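Local coordinates for protein retinol dehydratase (Spodoptera frugiperda, PDB 1X8L) that belongs to the sulfotransferase family and converts retinol to anhydroretinol, probably by way of a sulfated intermediate formed with the cofactor PAPS, at residues G29-T34 with L201-K206; F195-L200 with E308-K313. The protein carries 2 engineered substitutions. One frame throughout, in Å; residues are numbered along the deposited sequence.

Contact 1. Residues G29-T34 with L201-K206. With OXR (4-oxoretinol), chain E.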
loop_
_atom_site.group_PDB
_atom_site.type_symbol
_atom_site.label_atom_id
_atom_site.label_comp_id
_atom_site.label_asym_id
_atom_site.label_seq_id
_atom_site.Cartn_x
_atom_site.Cartn_y
_atom_site.Cartn_z
ATOM N N GLY A 29 -3.903 -8.402 3.656
ATOM C CA GLY A 29 -4.648 -8.446 2.396
ATOM C C GLY A 29 -5.015 -9.838 1.942
ATOM O O GLY A 29 -6.035 -10.059 1.290
ATOM N N ALA A 30 -4.146 -10.779 2.263
ATOM C CA ALA A 30 -4.362 -12.178 1.967
ATOM C C ALA A 30 -5.439 -12.800 2.890
ATOM O O ALA A 30 -6.336 -13.495 2.416
ATOM C CB ALA A 30 -3.023 -12.934 2.091
ATOM N N PHE A 31 -5.359 -12.524 4.187
ATOM C CA PHE A 31 -6.261 -13.113 5.189
ATOM C C PHE A 31 -7.734 -13.002 4.785
ATOM O O PHE A 31 -8.190 -11.918 4.452
ATOM C CB PHE A 31 -6.066 -12.472 6.562
ATOM C CG PHE A 31 -6.616 -13.305 7.687
ATOM C CD1 PHE A 31 -6.132 -14.583 7.905
ATOM C CD2 PHE A 31 -7.652 -12.826 8.500
ATOM C CE1 PHE A 31 -6.653 -15.376 8.937
ATOM C CE2 PHE A 31 -8.171 -13.618 9.546
ATOM C CZ PHE A 31 -7.683 -14.890 9.753
ATOM N N PRO A 32 -8.463 -14.116 4.745
ATOM C CA PRO A 32 -9.857 -14.094 4.278
ATOM C C PRO A 32 -10.831 -13.255 5.109
ATOM O O PRO A 32 -11.703 -12.663 4.528
ATOM C CB PRO A 32 -10.271 -15.574 4.301
ATOM C CG PRO A 32 -8.969 -16.336 4.296
ATOM C CD PRO A 32 -8.023 -15.482 5.076
ATOM N N THR A 33 -10.696 -13.195 6.421
ATOM C CA THR A 33 -11.663 -12.440 7.250
ATOM C C THR A 33 -11.475 -10.916 7.151
ATOM O O THR A 33 -10.428 -10.413 7.546
ATOM C CB THR A 33 -11.506 -12.883 8.717
ATOM O OG1 THR A 33 -11.293 -14.313 8.769
ATOM C CG2 THR A 33 -12.782 -12.641 9.495
ATOM N N THR A 34 -12.463 -10.181 6.621
ATOM C CA THR A 34 -12.345 -8.717 6.521
ATOM C C THR A 34 -12.959 -8.038 7.729
ATOM O O THR A 34 -13.559 -8.707 8.564
ATOM C CB THR A 34 -12.948 -8.147 5.209
ATOM O OG1 THR A 34 -14.380 -8.182 5.255
ATOM C CG2 THR A 34 -12.550 -8.998 3.973
ATOM N N LEU A 201 -0.093 -16.574 13.881
ATOM C CA LEU A 201 -1.299 -17.183 13.337
ATOM C C LEU A 201 -1.462 -16.986 11.817
ATOM O O LEU A 201 -2.520 -17.270 11.274
ATOM C CB LEU A 201 -2.486 -16.620 14.083
ATOM C CG LEU A 201 -2.512 -16.952 15.581
ATOM C CD1 LEU A 201 -3.468 -16.035 16.312
ATOM C CD2 LEU A 201 -2.932 -18.384 15.775
ATOM N N TYR A 202 -0.400 -16.512 11.158
ATOM C CA TYR A 202 -0.321 -16.313 9.702
ATOM C C TYR A 202 -1.301 -15.259 9.171
ATOM O O TYR A 202 -1.748 -15.338 8.028
ATOM C CB TYR A 202 -0.539 -17.622 8.928
ATOM C CG TYR A 202 0.480 -18.706 9.116
ATOM C CD1 TYR A 202 0.218 -19.789 9.951
ATOM C CD2 TYR A 202 1.696 -18.691 8.418
ATOM C CE1 TYR A 202 1.140 -20.817 10.101
ATOM C CE2 TYR A 202 2.628 -19.715 8.568
ATOM C CZ TYR A 202 2.335 -20.778 9.408
ATOM O OH TYR A 202 3.226 -21.811 9.554
ATOM N N LEU A 203 -1.618 -14.267 9.994
ATOM C CA LEU A 203 -2.506 -13.175 9.574
ATOM C C LEU A 203 -1.855 -12.233 8.563
ATOM O O LEU A 203 -2.541 -11.651 7.729
ATOM C CB LEU A 203 -3.019 -12.359 10.784
ATOM C CG LEU A 203 -3.586 -13.145 11.983
ATOM C CD1 LEU A 203 -4.274 -12.239 13.011
ATOM C CD2 LEU A 203 -4.522 -14.262 11.530
ATOM N N LEU A 204 -0.544 -12.062 8.649
ATOM C CA LEU A 204 0.115 -11.008 7.903
ATOM C C LEU A 204 0.773 -11.496 6.645
ATOM O O LEU A 204 1.197 -12.656 6.546
ATOM C CB LEU A 204 1.166 -10.329 8.760
ATOM C CG LEU A 204 0.645 -9.763 10.056
ATOM C CD1 LEU A 204 1.780 -9.112 10.796
ATOM C CD2 LEU A 204 -0.485 -8.785 9.793
ATOM N N ASN A 205 0.886 -10.582 5.685
ATOM C CA ASN A 205 1.643 -10.840 4.476
ATOM C C ASN A 205 3.098 -10.931 4.894
ATOM O O ASN A 205 3.539 -10.176 5.750
ATOM C CB ASN A 205 1.445 -9.719 3.435
ATOM C CG ASN A 205 -0.025 -9.350 3.215
ATOM O OD1 ASN A 205 -0.920 -10.204 3.278
ATOM N ND2 ASN A 205 -0.280 -8.067 2.962
ATOM N N LYS A 206 3.849 -11.842 4.292
ATOM C CA LYS A 206 5.274 -11.990 4.618
ATOM C C LYS A 206 6.087 -10.742 4.192
ATOM O O LYS A 206 7.102 -10.395 4.811
ATOM C CB LYS A 206 5.817 -13.273 3.962
ATOM C CG LYS A 206 6.771 -14.128 4.802
ATOM C CD LYS A 206 6.164 -14.586 6.135
ATOM C CE LYS A 206 6.760 -13.816 7.302
ATOM N NZ LYS A 206 5.792 -12.820 7.775
HETATM O O2 OXR E . -5.818 -18.920 10.218
HETATM C C4 OXR E . -6.576 -19.527 10.953
HETATM C C3 OXR E . -7.428 -20.567 10.303
HETATM C C2 OXR E . -8.369 -21.313 11.228
HETATM C C1 OXR E . -8.411 -20.972 12.726
HETATM C C17 OXR E . -8.049 -22.242 13.501
HETATM C C16 OXR E . -9.827 -20.477 13.078
HETATM C C5 OXR E . -6.638 -19.225 12.380
HETATM C C18 OXR E . -5.700 -18.147 12.831
HETATM C C6 OXR E . -7.479 -19.876 13.217
HETATM C C7 OXR E . -7.621 -19.655 14.692
HETATM C C8 OXR E . -7.103 -18.688 15.443
HETATM C C9 OXR E . -7.331 -18.607 16.911
HETATM C C19 OXR E . -8.136 -19.601 17.720
HETATM C C10 OXR E . -6.714 -17.579 17.508
HETATM C C11 OXR E . -6.740 -17.332 18.931
HETATM C C12 OXR E . -5.949 -16.350 19.359
HETATM C C13 OXR E . -5.859 -15.986 20.776
HETATM C C20 OXR E . -6.440 -16.879 21.846
HETATM C C14 OXR E . -5.230 -14.849 21.096
HETATM C C15 OXR E . -5.091 -14.358 22.536
HETATM O O1 OXR E . -6.299 -13.818 23.070
HETATM O O HOH W 1 -2.577 -11.099 5.061
#
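F31 and L203 bring two irregular loop segments together, with their CA atoms 5.8 Å apart, while the backbones diverge slightly at A30 and N205, whose CA atoms are 6.6 Å apart. The apolar half of the contact lies where the side chains of F31 and L203 lie alongside each other with a common direction. One methyl of L203, CD2, sits over a face of the phenyl ring at 3.9 Å from its centroid, 25° off the normal. This is a CH-pi contact, displaced toward the CE1 and CZ rim, and CD2 comes within 3.5 Å of F31 CE1. The F31 side chain swings beside its own carbonyl carbon (chi1 -161°), and an edge of the ring meets the ligand: the keto oxygen O2 of 4-oxoretinol lies in the ring plane, 3.9 Å from CE1. L201 suits the same pocket differently, with CB and CD2 against the ring methyl C18 and CD1 against C10 and C12 along the polyene. Between these residues Y202, with its positive phi, takes the C-prime place in a Schellman motif closing helix 187-200, so that the chain leaves the helix just before L203.

The polar half is gathered round N205. A30 N makes a weak hydrogen bond to N205 OD1, long at 3.4 Å but fairly straight. A water sits in the same corner, hydrogen-bonded to F31 N, to L203 O and, at 2.6 Å, to N205 OD1, linking both backbones. An amide fits here because its other end, ND2, can donate to K25 O in the helix that precedes G29. The chemistry thus divides: a water and an asparagine satisfy backbone groups on one side, leaving L201 to pack on the retinoid's hydrocarbon and the F31 ring edge to face its keto oxygen.

Contact 2. Residues F195-L200 with E308-K313. With A3P (adenosine-3'-5'-diphosphate), chain H; OXR (4-oxoretinol), chain E.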
loop_
_atom_site.group_PDB
_atom_site.type_symbol
_atom_site.label_atom_id
_atom_site.label_comp_id
_atom_site.label_asym_id
_atom_site.label_seq_id
_atom_site.Cartn_x
_atom_site.Cartn_y
_atom_site.Cartn_z
ATOM N N PHE A 195 1.963 -7.503 16.505
ATOM C CA PHE A 195 2.710 -7.827 15.271
ATOM C C PHE A 195 3.157 -9.281 15.266
ATOM O O PHE A 195 2.902 -10.012 14.317
ATOM C CB PHE A 195 3.962 -6.921 15.155
ATOM C CG PHE A 195 4.931 -7.296 14.039
ATOM C CD1 PHE A 195 4.576 -7.127 12.706
ATOM C CD2 PHE A 195 6.206 -7.747 14.322
ATOM C CE1 PHE A 195 5.486 -7.410 11.665
ATOM C CE2 PHE A 195 7.105 -8.052 13.308
ATOM C CZ PHE A 195 6.735 -7.880 11.964
ATOM N N HIS A 196 3.822 -9.705 16.333
ATOM C CA HIS A 196 4.383 -11.052 16.382
ATOM C C HIS A 196 3.262 -12.115 16.503
ATOM O O HIS A 196 3.415 -13.257 16.034
ATOM C CB HIS A 196 5.397 -11.172 17.538
ATOM C CG HIS A 196 6.747 -10.585 17.246
ATOM N ND1 HIS A 196 7.607 -11.108 16.304
ATOM C CD2 HIS A 196 7.398 -9.525 17.795
ATOM C CE1 HIS A 196 8.724 -10.395 16.277
ATOM N NE2 HIS A 196 8.620 -9.425 17.173
ATOM N N HIS A 197 2.166 -11.751 17.161
ATOM C CA HIS A 197 1.039 -12.641 17.384
ATOM C C HIS A 197 0.260 -12.824 16.048
ATOM O O HIS A 197 -0.220 -13.914 15.733
ATOM C CB HIS A 197 0.169 -12.059 18.481
ATOM C CG HIS A 197 -1.163 -12.698 18.626
ATOM N ND1 HIS A 197 -2.221 -12.400 17.797
ATOM C CD2 HIS A 197 -1.643 -13.553 19.556
ATOM C CE1 HIS A 197 -3.282 -13.091 18.178
ATOM N NE2 HIS A 197 -2.949 -13.818 19.226
ATOM N N ALA A 198 0.206 -11.761 15.247
ATOM C CA ALA A 198 -0.341 -11.877 13.910
ATOM C C ALA A 198 0.500 -12.806 13.058
ATOM O O ALA A 198 -0.038 -13.610 12.298
ATOM C CB ALA A 198 -0.491 -10.503 13.261
ATOM N N ARG A 199 1.816 -12.691 13.158
ATOM C CA ARG A 199 2.731 -13.593 12.454
ATOM C C ARG A 199 2.550 -15.059 12.917
ATOM O O ARG A 199 2.553 -15.958 12.128
ATOM C CB ARG A 199 4.178 -13.157 12.668
ATOM C CG ARG A 199 4.584 -11.887 11.967
ATOM C CD ARG A 199 5.151 -12.132 10.612
ATOM N NE ARG A 199 5.477 -10.923 9.848
ATOM C CZ ARG A 199 6.701 -10.438 9.632
ATOM N NH1 ARG A 199 7.787 -10.988 10.169
ATOM N NH2 ARG A 199 6.837 -9.355 8.884
ATOM N N LEU A 200 2.389 -15.250 14.212
ATOM C CA LEU A 200 2.142 -16.534 14.823
ATOM C C LEU A 200 0.990 -17.281 14.185
ATOM O O LEU A 200 1.091 -18.480 13.987
ATOM C CB LEU A 200 1.845 -16.344 16.305
ATOM C CG LEU A 200 1.523 -17.567 17.145
ATOM C CD1 LEU A 200 2.785 -18.387 17.437
ATOM C CD2 LEU A 200 0.874 -17.132 18.421
ATOM N N GLU A 308 7.657 -18.089 15.952
ATOM C CA GLU A 308 6.801 -17.313 16.837
ATOM C C GLU A 308 6.282 -18.170 17.986
ATOM O O GLU A 308 6.049 -19.372 17.836
ATOM C CB GLU A 308 5.649 -16.679 16.057
ATOM C CG GLU A 308 6.079 -15.584 15.104
ATOM C CD GLU A 308 6.542 -14.310 15.801
ATOM O OE1 GLU A 308 6.407 -14.172 17.034
ATOM O OE2 GLU A 308 7.035 -13.427 15.091
ATOM N N HIS A 309 6.126 -17.533 19.143
ATOM C CA HIS A 309 5.551 -18.170 20.318
ATOM C C HIS A 309 4.514 -17.260 20.957
ATOM O O HIS A 309 4.630 -16.038 20.933
ATOM C CB HIS A 309 6.662 -18.591 21.305
ATOM C CG HIS A 309 7.570 -19.643 20.744
ATOM N ND1 HIS A 309 8.595 -19.351 19.864
ATOM C CD2 HIS A 309 7.572 -20.991 20.896
ATOM C CE1 HIS A 309 9.181 -20.478 19.490
ATOM N NE2 HIS A 309 8.573 -21.487 20.095
ATOM N N PHE A 310 3.479 -17.881 21.512
ATOM C CA PHE A 310 2.408 -17.163 22.192
ATOM C C PHE A 310 2.877 -16.515 23.520
ATOM O O PHE A 310 2.399 -15.425 23.892
ATOM C CB PHE A 310 1.212 -18.109 22.399
ATOM C CG PHE A 310 0.022 -17.462 23.035
ATOM C CD1 PHE A 310 -0.848 -16.673 22.281
ATOM C CD2 PHE A 310 -0.246 -17.642 24.376
ATOM C CE1 PHE A 310 -1.953 -16.088 22.856
ATOM C CE2 PHE A 310 -1.362 -17.046 24.956
ATOM C CZ PHE A 310 -2.200 -16.253 24.202
ATOM N N ILE A 311 3.766 -17.188 24.252
ATOM C CA ILE A 311 4.505 -16.552 25.347
ATOM C C ILE A 311 5.901 -16.299 24.764
ATOM O O ILE A 311 6.593 -17.250 24.459
ATOM C CB ILE A 311 4.617 -17.463 26.619
ATOM C CG1 ILE A 311 3.290 -18.150 26.984
ATOM C CG2 ILE A 311 5.189 -16.672 27.779
ATOM C CD1 ILE A 311 2.265 -17.274 27.499
ATOM N N ARG A 312 6.302 -15.037 24.616
ATOM C CA ARG A 312 7.366 -14.638 23.703
ATOM C C ARG A 312 8.650 -14.100 24.373
ATOM O O ARG A 312 9.706 -14.731 24.301
ATOM C CB ARG A 312 6.790 -13.604 22.706
ATOM C CG ARG A 312 7.685 -13.285 21.505
ATOM C CD ARG A 312 7.107 -12.302 20.528
ATOM N NE ARG A 312 6.789 -10.998 21.139
ATOM C CZ ARG A 312 7.654 -9.990 21.291
ATOM N NH1 ARG A 312 8.908 -10.091 20.900
ATOM N NH2 ARG A 312 7.266 -8.873 21.871
ATOM N N LYS A 313 8.589 -12.929 25.000
ATOM C CA LYS A 313 9.777 -12.375 25.665
ATOM C C LYS A 313 9.515 -11.941 27.104
ATOM O O LYS A 313 10.303 -12.247 27.988
ATOM C CB LYS A 313 10.395 -11.213 24.869
ATOM C CG LYS A 313 10.886 -11.566 23.451
ATOM C CD LYS A 313 12.229 -12.315 23.411
ATOM C CE LYS A 313 12.555 -12.767 21.969
ATOM N NZ LYS A 313 13.851 -13.482 21.849
HETATM P P1 A3P H . 5.333 -10.026 24.736
HETATM O O1P A3P H . 4.937 -10.302 23.278
HETATM O O2P A3P H . 6.404 -11.109 25.126
HETATM O O3P A3P H . 5.809 -8.515 24.763
HETATM P P2 A3P H . -1.813 -11.658 26.449
HETATM O O4P A3P H . -1.899 -12.912 27.367
HETATM O O5P A3P H . -2.930 -10.627 26.766
HETATM O O6P A3P H . -1.890 -12.123 24.957
HETATM O "O5'" A3P H . -0.385 -10.984 26.758
HETATM C "C5'" A3P H . 0.748 -11.374 26.001
HETATM C "C4'" A3P H . 2.043 -10.764 26.526
HETATM O "O4'" A3P H . 2.226 -11.107 27.888
HETATM C "C3'" A3P H . 3.171 -11.386 25.746
HETATM O "O3'" A3P H . 4.124 -10.291 25.775
HETATM C "C2'" A3P H . 3.810 -12.399 26.624
HETATM O "O2'" A3P H . 5.141 -12.792 26.368
HETATM C "C1'" A3P H . 3.405 -11.913 27.998
HETATM N N9 A3P H . 3.420 -12.890 29.068
HETATM C C8 A3P H . 2.721 -14.044 29.128
HETATM N N7 A3P H . 2.965 -14.680 30.302
HETATM C C5 A3P H . 3.826 -13.939 30.980
HETATM C C6 A3P H . 4.527 -13.984 32.274
HETATM N N6 A3P H . 4.290 -15.052 33.029
HETATM N N1 A3P H . 5.336 -12.959 32.634
HETATM C C2 A3P H . 5.577 -11.879 31.859
HETATM N N3 A3P H . 4.998 -11.736 30.655
HETATM C C4 A3P H . 4.098 -12.774 30.191
HETATM O O2 OXR E . -5.818 -18.920 10.218
HETATM C C4 OXR E . -6.576 -19.527 10.953
HETATM C C3 OXR E . -7.428 -20.567 10.303
HETATM C C2 OXR E . -8.369 -21.313 11.228
HETATM C C1 OXR E . -8.411 -20.972 12.726
HETATM C C17 OXR E . -8.049 -22.242 13.501
HETATM C C16 OXR E . -9.827 -20.477 13.078
HETATM C C5 OXR E . -6.638 -19.225 12.380
HETATM C C18 OXR E . -5.700 -18.147 12.831
HETATM C C6 OXR E . -7.479 -19.876 13.217
HETATM C C7 OXR E . -7.621 -19.655 14.692
HETATM C C8 OXR E . -7.103 -18.688 15.443
HETATM C C9 OXR E . -7.331 -18.607 16.911
HETATM C C19 OXR E . -8.136 -19.601 17.720
HETATM C C10 OXR E . -6.714 -17.579 17.508
HETATM C C11 OXR E . -6.740 -17.332 18.931
HETATM C C12 OXR E . -5.949 -16.350 19.359
HETATM C C13 OXR E . -5.859 -15.986 20.776
HETATM C C20 OXR E . -6.440 -16.879 21.846
HETATM C C14 OXR E . -5.230 -14.849 21.096
HETATM C C15 OXR E . -5.091 -14.358 22.536
HETATM O O1 OXR E . -6.299 -13.818 23.070
HETATM O O HOH W 2 7.685 -12.897 12.584
#
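A helix-to-loop contact, part hydrogen bond and part apolar, packs the last turns of helix 187-200 against the loop 308-313, which touches the retinoid with F310 and the nucleotide with I311, R312 and K313. H196 ND1 donates to the syn lone pair of E308 OE2 (2.7 Å), the oxygen lying close to the imidazole plane. E308 reaches it by bending at chi2 (-70°), and a water bridges the same oxygen to R199 NH1. A histidine suits this place because its other nitrogen, NE2, is hydrogen-bonded to Y322 OH. L200 CD1 packs on E308 CB at 3.6 Å, while CD2 lies against F310 CA and CB, on the edge side of the ring.

The R312 guanidinium, its plane only 20° from that of the imidazole, has H196 CD2 over one face. The 3'-phosphate of A3P lies above the other, where O2P sits, so NE reaches O1P at 2.9 Å by a bent bond and NH2 adds two weak ones. K313 N binds O2P at 2.8 Å, and R312 N grips the ribose O2'. This cradle for the 3'-phosphate corresponds to the RKG signature of the sulfotransferase nucleotide site.

Contacts 1 and 2 meet along the chain, 195-200 running directly into 201-206, and their centres are about 15 Å apart. The seam is held by a probable hydrogen bond from L203 N to A198 O (2.9 Å) and by L204 CG packed on A198 CB at 3.5 Å. Both contacts line the same ligand from different ends. Contact 1 meets the ring of 4-oxoretinol and the polyene next to it; in contact 2, H197 NE2 is 3.1 Å from C14 and F310 CE1 is 3.6 Å from C15, near the alcohol. K162 NZ and H164 NE2, outside both contacts, hydrogen-bond the ligand. Contact 2 alone reaches A3P; in contact 1 the side chain of L203 is about 12 Å from the bound A3P.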